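PDB 6NX0: Di-haem cytochrome c peroxidase family protein from Burkholderia thailandensis E264, which probably works as a c-type diheme peroxidase, carrying two covalently bound hemes c and able to form an unusually stable bis-Fe(IV) state. Local coordinates for residues L104-F109 and Q257-S262; P99-L104 and G235-S240. All blocks are in the same frame, centred on the assembly; numbering follows the deposited sequence.

Contact 1. Residues L104-F109 and Q257-S262; sequences LGKRVF and QAYLQS
Tyr259 packs against Gly105, Lys106 and Phe109 in a buried, mainly apolar contact between two helices near a heme. Helix 99-109 meets the C-terminal end of helix 245-260, and the backbones come close, with Gly105 CA 5.0 Å from Tyr259 CA. Gly105 has no side chain to hold the helices apart, and Tyr259 CB sits 3.8 Å from Gly105 C. With CG anti to the backbone N (chi1 172°), the Tyr259 ring reaches across to helix 99-109. One ring face is covered by the extended Lys106 chain. Lys106 CB makes a CH-pi contact, 3.8 Å from the Tyr259 ring centroid. Lys106 CG lies over the CE1-CZ side of the ring, and CD and CE pass alongside the hydroxyl. The ring edge points at a face of Phe109 in an offset edge-to-face pair, with planes at 67° and Tyr259 CE2 3.8 Å from Phe109 CG. Leu260 CD2 adds a looser contact, 4.4 Å from Phe109 CE2. Ser262, just past the helix end, gives two bonds to Tyr259 O, from N and from OG. Phe109 also touches Cys122 and His126. This is a close glycine-mediated helix crossing beside the CXXCH heme-binding motif of a c-type cytochrome domain.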
loop_
_atom_site.group_PDB
_atom_site.type_symbol
_atom_site.label_atom_id
_atom_site.label_comp_id
_atom_site.label_asym_id
_atom_site.label_seq_id
_atom_site.Cartn_x
_atom_site.Cartn_y
_atom_site.Cartn_z
ATOM N N LEU A 104 3.589 6.601 22.451
ATOM C CA LEU A 104 4.560 7.570 21.957
ATOM C C LEU A 104 4.546 7.632 20.430
ATOM O O LEU A 104 4.620 8.711 19.831
ATOM C CB LEU A 104 5.949 7.197 22.462
ATOM C CG LEU A 104 7.073 8.189 22.293
ATOM C CD1 LEU A 104 6.702 9.551 22.829
ATOM C CD2 LEU A 104 8.256 7.596 23.070
ATOM N N GLY A 105 4.427 6.477 19.785
ATOM C CA GLY A 105 4.295 6.469 18.337
ATOM C C GLY A 105 3.064 7.213 17.862
ATOM O O GLY A 105 3.114 7.943 16.865
ATOM N N LYS A 106 1.938 7.032 18.561
ATOM C CA LYS A 106 0.715 7.738 18.197
ATOM C C LYS A 106 0.882 9.241 18.391
ATOM O O LYS A 106 0.413 10.044 17.573
ATOM C CB LYS A 106 -0.457 7.204 19.018
ATOM C CG LYS A 106 -1.810 7.700 18.536
ATOM C CD LYS A 106 -2.979 7.088 19.333
ATOM C CE LYS A 106 -4.320 7.525 18.764
ATOM N NZ LYS A 106 -5.445 7.011 19.614
ATOM N N ARG A 107 1.584 9.639 19.452
ATOM C CA ARG A 107 1.893 11.049 19.657
ATOM C C ARG A 107 2.655 11.625 18.470
ATOM O O ARG A 107 2.326 12.709 17.980
ATOM C CB ARG A 107 2.690 11.207 20.963
ATOM C CG ARG A 107 3.036 12.598 21.287
ATOM C CD ARG A 107 3.758 12.693 22.616
ATOM N NE ARG A 107 4.103 14.087 22.817
ATOM C CZ ARG A 107 4.387 14.647 23.989
ATOM N NH1 ARG A 107 4.405 13.915 25.094
ATOM N NH2 ARG A 107 4.656 15.941 24.028
ATOM N N VAL A 108 3.680 10.912 17.998
ATOM C CA VAL A 108 4.431 11.327 16.812
ATOM C C VAL A 108 3.504 11.417 15.609
ATOM O O VAL A 108 3.553 12.375 14.827
ATOM C CB VAL A 108 5.588 10.336 16.551
ATOM C CG1 VAL A 108 6.270 10.626 15.242
ATOM C CG2 VAL A 108 6.595 10.367 17.719
ATOM N N PHE A 109 2.656 10.402 15.436
ATOM C CA PHE A 109 1.800 10.325 14.252
ATOM C C PHE A 109 0.898 11.534 14.095
ATOM O O PHE A 109 0.605 11.952 12.967
ATOM C CB PHE A 109 0.954 9.062 14.336
ATOM C CG PHE A 109 0.297 8.664 13.038
ATOM C CD1 PHE A 109 -0.954 9.138 12.699
ATOM C CD2 PHE A 109 0.945 7.822 12.168
ATOM C CE1 PHE A 109 -1.558 8.745 11.515
ATOM C CE2 PHE A 109 0.350 7.419 10.977
ATOM C CZ PHE A 109 -0.892 7.884 10.654
ATOM N N GLN A 257 6.884 2.163 14.805
ATOM C CA GLN A 257 6.688 0.735 14.612
ATOM C C GLN A 257 5.762 0.161 15.679
ATOM O O GLN A 257 4.843 -0.602 15.373
ATOM C CB GLN A 257 8.058 0.053 14.622
ATOM C CG GLN A 257 8.104 -1.331 14.034
ATOM C CD GLN A 257 9.551 -1.724 13.742
ATOM O OE1 GLN A 257 10.084 -1.497 12.632
ATOM N NE2 GLN A 257 10.215 -2.258 14.760
ATOM N N ALA A 258 5.952 0.551 16.939
ATOM C CA ALA A 258 5.082 0.051 17.994
ATOM C C ALA A 258 3.641 0.482 17.776
ATOM O O ALA A 258 2.715 -0.302 17.989
ATOM C CB ALA A 258 5.575 0.528 19.359
ATOM N N TYR A 259 3.421 1.744 17.383
ATOM C CA TYR A 259 2.051 2.191 17.161
ATOM C C TYR A 259 1.421 1.441 16.000
ATOM O O TYR A 259 0.299 0.928 16.110
ATOM C CB TYR A 259 2.001 3.702 16.918
ATOM C CG TYR A 259 0.637 4.231 16.490
ATOM C CD1 TYR A 259 -0.511 3.910 17.187
ATOM C CD2 TYR A 259 0.523 5.083 15.404
ATOM C CE1 TYR A 259 -1.743 4.432 16.811
ATOM C CE2 TYR A 259 -0.685 5.592 15.019
ATOM C CZ TYR A 259 -1.826 5.262 15.722
ATOM O OH TYR A 259 -3.049 5.790 15.352
ATOM N N LEU A 260 2.131 1.360 14.878
ATOM C CA LEU A 260 1.535 0.739 13.708
ATOM C C LEU A 260 1.389 -0.764 13.851
ATOM O O LEU A 260 0.633 -1.362 13.083
ATOM C CB LEU A 260 2.346 1.090 12.460
ATOM C CG LEU A 260 2.379 2.597 12.138
ATOM C CD1 LEU A 260 3.179 2.890 10.876
ATOM C CD2 LEU A 260 0.959 3.166 12.002
ATOM N N GLN A 261 2.071 -1.393 14.805
ATOM C CA GLN A 261 1.882 -2.822 15.042
ATOM C C GLN A 261 0.872 -3.107 16.150
ATOM O O GLN A 261 0.587 -4.280 16.420
ATOM C CB GLN A 261 3.228 -3.504 15.371
ATOM C CG GLN A 261 4.225 -3.502 14.187
ATOM C CD GLN A 261 5.640 -3.986 14.514
ATOM O OE1 GLN A 261 6.500 -4.047 13.621
ATOM N NE2 GLN A 261 5.890 -4.323 15.778
ATOM N N SER A 262 0.299 -2.083 16.774
ATOM C CA SER A 262 -0.645 -2.313 17.851
ATOM C C SER A 262 -1.943 -2.887 17.290
ATOM O O SER A 262 -2.286 -2.721 16.115
ATOM C CB SER A 262 -0.898 -1.024 18.636
ATOM O OG SER A 262 -1.600 -0.049 17.882
#

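Contact 2. Residues P99-L104 and G235-S240; sequences PTLAAL and GRFGPS. With NO3 (nitrate ion), chain E.
Arg236 lays its guanidinium across Leu101 and reaches Thr100 at its edge. Leu101 CD1 sits over the centre of one guanidinium face, 4.1 Å from Arg236 CZ. Leu101 CB is 3.8 Å from Arg236 NH1. At the edge, Arg236 NH2 gives a weak, bent hydrogen bond to Thr100 OG1, 3.2 Å long with an angle of 126° at the hydrogen. Next to Arg236, Phe237 meets two leucine methyls: Leu101 CD1 is 3.9 Å from Phe237 CZ, and Leu104 CD2 is 4.1 Å from Phe237 CE2. These contacts join the start of helix 99-109 to the C-terminal end of helix 228-237, at the surface of the diheme peroxidase fold and away from the heme sites. Arg236 CG lies over the centre of one face of the Phe237 ring; past it the chain bends at chi2 (77°) and carries the guanidinium to Leu101 and Thr100. Helix 245-260 packs against both segments, touching Leu101 through Ala255 and Ala258, and Phe237 through Val251 and Glu254. Asp98 makes a long, weak ion pair with Arg236. Gly238, the first residue past the helix, has positive phi. Beyond it, Ser240 binds a nitrate, probably from the crystallisation liquor: N donates to O1 at 3.0 Å, and OG to O2 at 2.6 Å.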
loop_
_atom_site.group_PDB
_atom_site.type_symbol
_atom_site.label_atom_id
_atom_site.label_comp_id
_atom_site.label_asym_id
_atom_site.label_seq_id
_atom_site.Cartn_x
_atom_site.Cartn_y
_atom_site.Cartn_z
ATOM N N PRO A 99 2.157 -0.851 25.366
ATOM C CA PRO A 99 1.236 0.292 25.327
ATOM C C PRO A 99 1.928 1.633 25.441
ATOM O O PRO A 99 1.494 2.600 24.798
ATOM C CB PRO A 99 0.302 0.023 26.518
ATOM C CG PRO A 99 0.369 -1.446 26.704
ATOM C CD PRO A 99 1.776 -1.816 26.414
ATOM N N THR A 100 2.988 1.737 26.244
ATOM C CA THR A 100 3.604 3.048 26.417
ATOM C C THR A 100 4.397 3.449 25.174
ATOM O O THR A 100 4.351 4.617 24.762
ATOM C CB THR A 100 4.479 3.087 27.673
ATOM O OG1 THR A 100 5.558 2.162 27.568
ATOM C CG2 THR A 100 3.647 2.756 28.883
ATOM N N LEU A 101 5.098 2.502 24.543
ATOM C CA LEU A 101 5.825 2.824 23.322
ATOM C C LEU A 101 4.864 3.081 22.159
ATOM O O LEU A 101 5.104 3.970 21.325
ATOM C CB LEU A 101 6.814 1.712 22.978
ATOM C CG LEU A 101 7.723 2.025 21.789
ATOM C CD1 LEU A 101 8.507 3.333 22.041
ATOM C CD2 LEU A 101 8.674 0.893 21.486
ATOM N N ALA A 102 3.756 2.336 22.104
ATOM C CA ALA A 102 2.761 2.562 21.063
ATOM C C ALA A 102 2.123 3.933 21.226
ATOM O O ALA A 102 1.817 4.610 20.236
ATOM C CB ALA A 102 1.703 1.457 21.114
ATOM N N ALA A 103 1.922 4.367 22.473
ATOM C CA ALA A 103 1.333 5.682 22.696
ATOM C C ALA A 103 2.282 6.790 22.254
ATOM O O ALA A 103 1.845 7.826 21.741
ATOM C CB ALA A 103 0.958 5.846 24.163
ATOM N N LEU A 104 3.589 6.601 22.451
ATOM C CA LEU A 104 4.560 7.570 21.957
ATOM C C LEU A 104 4.546 7.632 20.430
ATOM O O LEU A 104 4.620 8.711 19.831
ATOM C CB LEU A 104 5.949 7.197 22.462
ATOM C CG LEU A 104 7.073 8.189 22.293
ATOM C CD1 LEU A 104 6.702 9.551 22.829
ATOM C CD2 LEU A 104 8.256 7.596 23.070
ATOM N N GLY A 235 13.208 11.225 27.564
ATOM C CA GLY A 235 12.897 10.488 28.788
ATOM C C GLY A 235 12.976 8.989 28.593
ATOM O O GLY A 235 13.454 8.256 29.469
ATOM N N ARG A 236 12.523 8.511 27.440
ATOM C CA ARG A 236 12.489 7.094 27.124
ATOM C C ARG A 236 13.809 6.596 26.545
ATOM O O ARG A 236 14.258 5.492 26.879
ATOM C CB ARG A 236 11.342 6.832 26.144
ATOM C CG ARG A 236 11.259 5.442 25.553
ATOM C CD ARG A 236 10.699 4.460 26.529
ATOM N NE ARG A 236 10.698 3.120 25.953
ATOM C CZ ARG A 236 9.632 2.334 25.850
ATOM N NH1 ARG A 236 9.772 1.140 25.301
ATOM N NH2 ARG A 236 8.441 2.713 26.300
ATOM N N PHE A 237 14.447 7.386 25.680
ATOM C CA PHE A 237 15.571 6.913 24.899
ATOM C C PHE A 237 16.900 7.546 25.279
ATOM O O PHE A 237 17.939 7.152 24.723
ATOM C CB PHE A 237 15.304 7.161 23.409
ATOM C CG PHE A 237 14.171 6.358 22.857
ATOM C CD1 PHE A 237 14.322 5.012 22.639
ATOM C CD2 PHE A 237 12.972 6.957 22.509
ATOM C CE1 PHE A 237 13.292 4.263 22.114
ATOM C CE2 PHE A 237 11.937 6.208 21.968
ATOM C CZ PHE A 237 12.106 4.867 21.769
ATOM N N GLY A 238 16.891 8.531 26.162
ATOM C CA GLY A 238 18.107 9.166 26.613
ATOM C C GLY A 238 18.358 10.520 25.994
ATOM O O GLY A 238 17.822 10.854 24.940
ATOM N N PRO A 239 19.210 11.327 26.636
ATOM C CA PRO A 239 19.384 12.719 26.200
ATOM C C PRO A 239 20.043 12.868 24.841
ATOM O O PRO A 239 19.933 13.942 24.238
ATOM C CB PRO A 239 20.249 13.335 27.313
ATOM C CG PRO A 239 20.968 12.165 27.916
ATOM C CD PRO A 239 19.983 11.015 27.845
ATOM N N SER A 240 20.744 11.854 24.339
ATOM C CA SER A 240 21.428 12.021 23.064
ATOM C C SER A 240 20.466 12.099 21.887
ATOM O O SER A 240 20.901 12.443 20.785
ATOM C CB SER A 240 22.434 10.886 22.840
ATOM O OG SER A 240 23.518 10.939 23.790
HETATM N N NO3 E . 22.118 8.842 26.105
HETATM O O1 NO3 E . 21.102 9.090 25.384
HETATM O O2 NO3 E . 23.191 9.445 25.836
HETATM O O3 NO3 E . 22.043 8.001 27.066
#

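Contacts 1 and 2 lie along one helix, 99-109, and share Leu104. Their centres are 11 Å apart. The first half of this helix meets the end of helix 228-237, and the second half meets the end of helix 245-260. Those two partners follow each other in the chain. The contacts also touch directly: Tyr259 CB lies 3.4 Å from Ala102 O, and Ala258 CB is 3.6 Å from Leu101 CG. Contact 1 is the heme side, with the Leu260 side chain about 4 Å from a heme c. Contact 2 is farther out: the Leu104 side chain is about 13 Å from a heme c.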